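Local coordinates for protein beta-xylanase (Roseburia intestinalis L1-82, PDB 6SGF) that binds xylan with low affinity, as the CBM86 carbohydrate-binding module of a larger enzyme that probably cleaves internal beta-1,4-xylosidic linkages of xylan, at residues B[47-52]-B[128-133]; B[69-72]-B[78-81]; B[80-85]-B[97-102]. One frame throughout, in Å; residues are numbered along the deposited sequence.

Contact 1 (B[47-52]-B[128-133]). With CD (cadmium ion), chain S.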
loop_
_atom_site.group_PDB
_atom_site.type_symbol
_atom_site.label_atom_id
_atom_site.label_comp_id
_atom_site.label_asym_id
_atom_site.label_seq_id
_atom_site.Cartn_x
_atom_site.Cartn_y
_atom_site.Cartn_z
ATOM N N GLU B 47 7.831 -9.137 -10.290
ATOM C CA GLU B 47 7.723 -9.512 -11.702
ATOM C C GLU B 47 8.261 -8.339 -12.476
ATOM O O GLU B 47 8.030 -7.219 -12.056
ATOM C CB GLU B 47 6.250 -9.746 -12.020
ATOM C CG GLU B 47 5.453 -8.402 -11.946
ATOM C CD GLU B 47 4.359 -8.466 -10.890
ATOM O OE1 GLU B 47 4.692 -8.941 -9.768
ATOM O OE2 GLU B 47 3.195 -8.115 -11.183
ATOM N N SER B 48 9.047 -8.536 -13.508
ATOM C CA SER B 48 9.456 -7.335 -14.208
ATOM C C SER B 48 8.366 -6.897 -15.168
ATOM O O SER B 48 7.435 -7.641 -15.473
ATOM C CB SER B 48 10.857 -7.514 -14.772
ATOM O OG SER B 48 11.074 -8.861 -15.221
ATOM N N ILE B 49 8.394 -5.607 -15.446
ATOM C CA ILE B 49 7.439 -4.876 -16.255
ATOM C C ILE B 49 8.262 -4.249 -17.362
ATOM O O ILE B 49 9.326 -3.680 -17.092
ATOM C CB ILE B 49 6.730 -3.792 -15.422
ATOM C CG1 ILE B 49 6.109 -4.425 -14.169
ATOM C CG2 ILE B 49 5.741 -3.051 -16.242
ATOM C CD1 ILE B 49 5.807 -3.441 -13.033
ATOM N N GLU B 50 7.821 -4.421 -18.599
ATOM C CA GLU B 50 8.535 -3.846 -19.721
ATOM C C GLU B 50 8.529 -2.339 -19.612
ATOM O O GLU B 50 7.484 -1.700 -19.450
ATOM C CB GLU B 50 7.895 -4.263 -21.042
ATOM C CG GLU B 50 8.003 -5.744 -21.370
ATOM C CD GLU B 50 9.425 -6.221 -21.407
ATOM O OE1 GLU B 50 10.283 -5.463 -21.918
ATOM O OE2 GLU B 50 9.684 -7.338 -20.911
ATOM N N MET B 51 9.698 -1.767 -19.794
ATOM C CA MET B 51 9.786 -0.328 -19.719
ATOM C C MET B 51 8.868 0.359 -20.729
ATOM O O MET B 51 8.272 1.382 -20.387
ATOM C CB MET B 51 11.219 0.128 -19.968
ATOM C CG MET B 51 11.326 1.630 -20.237
ATOM S SD MET B 51 11.279 2.348 -18.592
ATOM C CE MET B 51 12.982 2.164 -18.139
ATOM N N SER B 52 8.782 -0.121 -21.980
ATOM C CA SER B 52 7.998 0.652 -22.950
ATOM C C SER B 52 6.525 0.718 -22.575
ATOM O O SER B 52 5.781 1.497 -23.187
ATOM C CB SER B 52 8.048 0.128 -24.383
ATOM O OG SER B 52 6.912 -0.724 -24.662
ATOM N N PHE B 128 3.005 1.253 -10.522
ATOM C CA PHE B 128 3.317 1.369 -11.944
ATOM C C PHE B 128 2.025 1.564 -12.710
ATOM O O PHE B 128 1.161 0.681 -12.696
ATOM C CB PHE B 128 4.032 0.122 -12.423
ATOM C CG PHE B 128 5.356 -0.072 -11.753
ATOM C CD1 PHE B 128 5.425 -0.612 -10.488
ATOM C CD2 PHE B 128 6.510 0.333 -12.376
ATOM C CE1 PHE B 128 6.638 -0.764 -9.859
ATOM C CE2 PHE B 128 7.743 0.170 -11.754
ATOM C CZ PHE B 128 7.795 -0.362 -10.484
ATOM N N GLU B 129 1.868 2.731 -13.329
ATOM C CA GLU B 129 0.719 2.977 -14.184
ATOM C C GLU B 129 1.121 2.791 -15.642
ATOM O O GLU B 129 2.042 3.459 -16.128
ATOM C CB GLU B 129 0.104 4.352 -13.986
ATOM C CG GLU B 129 -1.147 4.436 -14.872
ATOM C CD GLU B 129 -2.106 5.468 -14.424
ATOM O OE1 GLU B 129 -1.804 6.091 -13.385
ATOM O OE2 GLU B 129 -3.150 5.667 -15.105
ATOM N N LEU B 130 0.424 1.917 -16.339
ATOM C CA LEU B 130 0.805 1.587 -17.702
ATOM C C LEU B 130 0.213 2.616 -18.661
ATOM O O LEU B 130 -0.766 3.301 -18.362
ATOM C CB LEU B 130 0.339 0.189 -18.070
ATOM C CG LEU B 130 0.710 -0.914 -17.069
ATOM C CD1 LEU B 130 0.331 -2.261 -17.632
ATOM C CD2 LEU B 130 2.200 -0.851 -16.728
ATOM N N LYS B 131 0.847 2.748 -19.817
ATOM C CA LYS B 131 0.331 3.658 -20.833
ATOM C C LYS B 131 -1.042 3.214 -21.315
ATOM O O LYS B 131 -1.366 2.025 -21.321
ATOM C CB LYS B 131 1.293 3.706 -22.017
ATOM C CG LYS B 131 2.645 4.331 -21.708
ATOM C CD LYS B 131 3.604 4.206 -22.878
ATOM C CE LYS B 131 5.015 4.610 -22.445
ATOM N NZ LYS B 131 6.052 4.348 -23.477
ATOM N N ALA B 132 -1.864 4.197 -21.691
ATOM C CA ALA B 132 -3.148 3.895 -22.303
ATOM C C ALA B 132 -2.888 3.016 -23.518
ATOM O O ALA B 132 -1.923 3.226 -24.251
ATOM C CB ALA B 132 -3.859 5.185 -22.717
ATOM N N GLY B 133 -3.720 2.001 -23.710
ATOM C CA GLY B 133 -3.508 1.080 -24.814
ATOM C C GLY B 133 -2.350 0.120 -24.653
ATOM O O GLY B 133 -2.032 -0.608 -25.600
HETATM CD CD CD S . -3.543 7.783 -13.689
#
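Ile49 and Phe128 face each other across the interior of an antiparallel beta-sandwich, near the ends of strands 40-50 and 119-130, one from each sheet. The delta methyl of Ile49 sits over one face of the Phe128 ring as a CH-pi contact, with CD1 3.8 Å from the ring centroid and 18° off the ring normal. It is shifted toward the rim, so the nearest ring atom is CG, 3.6 Å from CD1. With CG1 anti to the carbonyl carbon (chi1 -54°), the longer branch of Ile49 carries CD1 to the ring, while CG2 is turned to Leu130 CD2, 4.2 Å away, a looser apolar touch. Phe9, Val54 and Ile104 continue this core around the pair.

Beyond the strands the contact turns polar. Lys131 stretches its extended side chain across to the 3-10 segment that begins at Met51, and NZ gives a hydrogen bond of 2.9 Å to Ser52 O. The ammonium lies 41° out of the carbonyl plane. Glu129, between the apolar residues Phe128 and Leu130, binds a cadmium ion through both carboxylate oxygens, OE2 2.6 Å from the metal.

The chemistry thus changes from core to surface: buried methyl and ring contacts join the sheets, while a single hydrogen bond from a charged ammonium to a neutral carbonyl, probably weakened by solvent, ties the chain beyond them.

Contact 2 (B[69-72]-B[78-81]). With XYP (beta-D-xylopyranose), chain H.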
loop_
_atom_site.group_PDB
_atom_site.type_symbol
_atom_site.label_atom_id
_atom_site.label_comp_id
_atom_site.label_asym_id
_atom_site.label_seq_id
_atom_site.Cartn_x
_atom_site.Cartn_y
_atom_site.Cartn_z
ATOM N N SER B 69 16.097 10.785 -3.195
ATOM C CA SER B 69 16.269 10.495 -4.604
ATOM C C SER B 69 15.626 9.151 -4.915
ATOM O O SER B 69 15.701 8.213 -4.115
ATOM C CB SER B 69 17.763 10.494 -4.945
ATOM O OG SER B 69 18.240 11.822 -4.728
ATOM N N LEU B 70 14.948 9.084 -6.052
ATOM C CA LEU B 70 14.182 7.921 -6.445
ATOM C C LEU B 70 14.735 7.385 -7.760
ATOM O O LEU B 70 15.088 8.160 -8.663
ATOM C CB LEU B 70 12.709 8.268 -6.571
ATOM C CG LEU B 70 12.097 8.868 -5.305
ATOM C CD1 LEU B 70 10.685 9.393 -5.629
ATOM C CD2 LEU B 70 12.052 7.932 -4.155
ATOM N N LYS B 71 14.785 6.067 -7.877
ATOM C CA LYS B 71 15.383 5.403 -9.027
ATOM C C LYS B 71 14.487 4.296 -9.566
ATOM O O LYS B 71 13.923 3.519 -8.798
ATOM C CB LYS B 71 16.734 4.767 -8.664
ATOM C CG LYS B 71 17.782 5.748 -8.206
ATOM C CD LYS B 71 19.090 4.992 -7.875
ATOM C CE LYS B 71 20.226 5.911 -7.451
ATOM N NZ LYS B 71 21.491 5.088 -7.440
ATOM N N VAL B 72 14.410 4.207 -10.888
ATOM C CA VAL B 72 13.771 3.111 -11.599
ATOM C C VAL B 72 14.864 2.427 -12.411
ATOM O O VAL B 72 15.396 3.003 -13.363
ATOM C CB VAL B 72 12.626 3.589 -12.486
ATOM C CG1 VAL B 72 11.956 2.397 -13.153
ATOM C CG2 VAL B 72 11.644 4.368 -11.665
ATOM N N ASP B 78 23.350 0.572 -12.316
ATOM C CA ASP B 78 22.664 1.687 -11.684
ATOM C C ASP B 78 21.501 2.119 -12.559
ATOM O O ASP B 78 21.392 1.731 -13.717
ATOM C CB ASP B 78 23.602 2.866 -11.439
ATOM C CG ASP B 78 23.246 3.641 -10.183
ATOM O OD1 ASP B 78 22.054 3.620 -9.754
ATOM O OD2 ASP B 78 24.175 4.276 -9.620
ATOM N N ALA B 79 20.628 2.942 -11.993
ATOM C CA ALA B 79 19.551 3.530 -12.773
ATOM C C ALA B 79 20.133 4.594 -13.682
ATOM O O ALA B 79 21.104 5.265 -13.328
ATOM C CB ALA B 79 18.498 4.145 -11.846
ATOM N N THR B 80 19.553 4.747 -14.864
ATOM C CA THR B 80 20.002 5.834 -15.735
ATOM C C THR B 80 19.560 7.196 -15.182
ATOM O O THR B 80 18.629 7.316 -14.376
ATOM C CB THR B 80 19.480 5.678 -17.166
ATOM O OG1 THR B 80 18.059 5.898 -17.193
ATOM C CG2 THR B 80 19.779 4.310 -17.721
ATOM N N ALA B 81 20.241 8.244 -15.632
ATOM C CA ALA B 81 19.912 9.591 -15.168
ATOM C C ALA B 81 18.478 9.975 -15.519
ATOM O O ALA B 81 17.789 10.616 -14.722
ATOM C CB ALA B 81 20.911 10.597 -15.756
HETATM C C1 XYP H . 26.411 5.962 -6.200
HETATM C C2 XYP H . 24.922 6.048 -6.541
HETATM C C3 XYP H . 24.702 7.115 -7.556
HETATM C C4 XYP H . 25.385 8.413 -7.189
HETATM C C5 XYP H . 26.874 8.247 -6.856
HETATM O O2 XYP H . 24.477 4.750 -6.941
HETATM O O3 XYP H . 23.266 7.337 -7.660
HETATM O O4 XYP H . 25.225 9.290 -8.315
HETATM O O5 XYP H . 26.946 7.282 -5.757
HETATM O O HOH W 1 17.174 3.101 -15.367
#
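A lysine-aspartate salt bridge here also handles the sugar: Lys71 NZ lies 2.8 Å from Asp78 OD1, and both side chains hydrogen-bond the same xylose. Lys71 NZ donates to XYP O3 at 2.9 Å and more weakly to O2, while XYP O2 donates to Asp78 OD2 at 2.7 Å. The two carboxylate oxygens therefore divide the work, OD1 for the protein and OD2 for the ligand. OD1 offers Lys71 its syn lone pair; on its anti side it takes the backbone N of Ala79 at 2.7 Å, a bent bond (139°) that helps fix how the carboxylate is turned. Lys71 runs extended from CG to NZ, its shaft passing the Ala79 methyl, where CB meets CB at 3.7 Å. The same methyl lies 3.6 Å from Val72 O, and a water joins that carbonyl to Thr80 N.

Gln40, also of the glycan pocket, accepts from Lys71 NZ through OE1 and donates to the xylose through NE2. Strand 68-73 runs between strands 103-110 and 84-88, with Lys71 paired to Gly108 and Val72 to Asn83, and the loop carrying Asp78 folds back alongside the Lys71 side chain before entering strand 84-88, where Thr84 packs on Ala79.

Contact 3 (B[80-85]-B[97-102])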
loop_
_atom_site.group_PDB
_atom_site.type_symbol
_atom_site.label_atom_id
_atom_site.label_comp_id
_atom_site.label_asym_id
_atom_site.label_seq_id
_atom_site.Cartn_x
_atom_site.Cartn_y
_atom_site.Cartn_z
ATOM N N THR B 80 19.553 4.747 -14.864
ATOM C CA THR B 80 20.002 5.834 -15.735
ATOM C C THR B 80 19.560 7.196 -15.182
ATOM O O THR B 80 18.629 7.316 -14.376
ATOM C CB THR B 80 19.480 5.678 -17.166
ATOM O OG1 THR B 80 18.059 5.898 -17.193
ATOM C CG2 THR B 80 19.779 4.310 -17.721
ATOM N N ALA B 81 20.241 8.244 -15.632
ATOM C CA ALA B 81 19.912 9.591 -15.168
ATOM C C ALA B 81 18.478 9.975 -15.519
ATOM O O ALA B 81 17.789 10.616 -14.722
ATOM C CB ALA B 81 20.911 10.597 -15.756
ATOM N N ALA B 82 18.001 9.563 -16.692
ATOM C CA ALA B 82 16.627 9.844 -17.100
ATOM C C ALA B 82 15.595 9.168 -16.197
ATOM O O ALA B 82 14.428 9.585 -16.173
ATOM C CB ALA B 82 16.421 9.400 -18.545
ATOM N N ASN B 83 15.988 8.106 -15.506
ATOM C CA ASN B 83 15.093 7.331 -14.653
ATOM C C ASN B 83 15.340 7.569 -13.169
ATOM O O ASN B 83 14.962 6.730 -12.337
ATOM C CB ASN B 83 15.236 5.869 -15.028
ATOM C CG ASN B 83 14.661 5.588 -16.389
ATOM O OD1 ASN B 83 13.740 6.281 -16.835
ATOM N ND2 ASN B 83 15.210 4.611 -17.072
ATOM N N THR B 84 15.930 8.721 -12.829
ATOM C CA THR B 84 16.257 9.118 -11.470
ATOM C C THR B 84 15.794 10.553 -11.260
ATOM O O THR B 84 15.952 11.396 -12.145
ATOM C CB THR B 84 17.770 9.028 -11.213
ATOM O OG1 THR B 84 18.237 7.723 -11.565
ATOM C CG2 THR B 84 18.093 9.293 -9.757
ATOM N N GLN B 85 15.246 10.847 -10.090
ATOM C CA GLN B 85 14.964 12.231 -9.717
ATOM C C GLN B 85 15.622 12.447 -8.367
ATOM O O GLN B 85 15.630 11.542 -7.542
ATOM C CB GLN B 85 13.471 12.512 -9.684
ATOM C CG GLN B 85 12.861 12.580 -11.064
ATOM C CD GLN B 85 11.569 13.379 -11.108
ATOM O OE1 GLN B 85 11.124 13.936 -10.097
ATOM N NE2 GLN B 85 10.965 13.456 -12.294
ATOM N N ASN B 97 8.477 9.616 -14.501
ATOM C CA ASN B 97 8.004 9.093 -15.775
ATOM C C ASN B 97 9.200 8.479 -16.503
ATOM O O ASN B 97 9.990 9.216 -17.106
ATOM C CB ASN B 97 7.371 10.210 -16.598
ATOM C CG ASN B 97 6.210 10.884 -15.860
ATOM O OD1 ASN B 97 6.336 11.975 -15.300
ATOM N ND2 ASN B 97 5.089 10.198 -15.820
ATOM N N PRO B 98 9.388 7.165 -16.454
ATOM C CA PRO B 98 10.635 6.555 -16.931
ATOM C C PRO B 98 10.656 6.349 -18.439
ATOM O O PRO B 98 9.630 6.319 -19.105
ATOM C CB PRO B 98 10.623 5.191 -16.226
ATOM C CG PRO B 98 9.169 4.834 -16.275
ATOM C CD PRO B 98 8.424 6.128 -16.014
ATOM N N SER B 99 11.862 6.183 -18.971
ATOM C CA SER B 99 12.021 5.959 -20.402
ATOM C C SER B 99 13.252 5.095 -20.616
ATOM O O SER B 99 14.187 5.109 -19.815
ATOM C CB SER B 99 12.124 7.267 -21.215
ATOM O OG SER B 99 13.069 8.191 -20.697
ATOM N N GLY B 100 13.252 4.366 -21.729
ATOM C CA GLY B 100 14.396 3.613 -22.193
ATOM C C GLY B 100 14.013 2.194 -22.575
ATOM O O GLY B 100 12.842 1.878 -22.793
ATOM N N ASP B 101 15.003 1.313 -22.644
ATOM C CA ASP B 101 14.786 -0.029 -23.161
ATOM C C ASP B 101 14.700 -1.060 -22.045
ATOM O O ASP B 101 15.041 -0.807 -20.888
ATOM C CB ASP B 101 15.898 -0.393 -24.148
ATOM C CG ASP B 101 15.739 0.324 -25.484
ATOM O OD1 ASP B 101 14.589 0.690 -25.819
ATOM O OD2 ASP B 101 16.751 0.523 -26.201
ATOM N N GLY B 102 14.284 -2.259 -22.431
ATOM C CA GLY B 102 14.337 -3.386 -21.528
ATOM C C GLY B 102 13.170 -3.408 -20.555
ATOM O O GLY B 102 12.098 -2.860 -20.809
HETATM O O HOH W 2 17.193 5.347 -19.977
HETATM O O HOH W 3 12.738 9.723 -18.357
HETATM O O HOH W 4 10.227 11.650 -14.708
#
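Two direct hydrogen bonds link the Asn83 amide to both backbone polar groups of Ser99. Asn83 OD1 accepts from Ser99 N at 2.8 Å, on a lone pair and in the carbonyl plane, with a fairly straight N-H (161°). Asn83 ND2 donates to Ser99 O at 3.0 Å; that oxygen lies close to the amide plane, although the donor is tilted 27° from the plane of the Ser99 carbonyl. With CG anti to its carbonyl carbon (chi1 -69°), Asn83 brings this amide alongside the loop much as a strand residue would offer its own N-H and C=O. Ser99 N and O would probably lose both these mates with an alanine here, and the 97-102 loop would be freer to shift.

Waters extend the link. One bridges Thr80 OG1 and Ser99 O. A second gives hydrogens to Ala82 O and Asn97 O and accepts from Ser99 OG at 2.8 Å. A third accepts from Asn97 N and, weakly, from Gln85 NE2.

Packing adds the approach of Asn83 OD1 to Pro98, 3.1 Å from CA, and Ala82 CB lies 4.2 Å from Ser99 OG.

Bonds within 80-85 shape the turn that presents the amide. Thr80 O accepts from Asn83 N at 3.0 Å and from Thr84 OG1 at 2.9 Å, from opposite faces of its plane, and the backbone angles of Ala81 and Ala82 are those of a type I turn.

The turn leads into strand 84-88, an edge of the five-stranded sheet, and the Pro98 loop carries the chain from strand 93-96 of the other sheet to strand 103-110. Met51 packs against both Asn83 and Pro98, and Pro98 also rests on Val54 and Val57 of strand 54-62.

From the N terminus, the chain first reaches 47-52, whose partner 128-133 comes only near the C terminus; contact 1 therefore encloses the other two and joins the two sheets. Within that span, contact 2 closes the short excursion between strands 68-73 and 84-88 at the glycan pocket. Contact 3 starts at Thr80 and Ala81, where contact 2 ends, and ties that turn to the loop connecting strand 93-96 to strand 103-110. Contacts 2 and 3 follow each other without crossing, joined by the pairing of strands 68-73 and 84-88. Contact 3 also touches contact 1 through Met51, whereas contacts 1 and 2 do not meet, their centres about 17 Å apart.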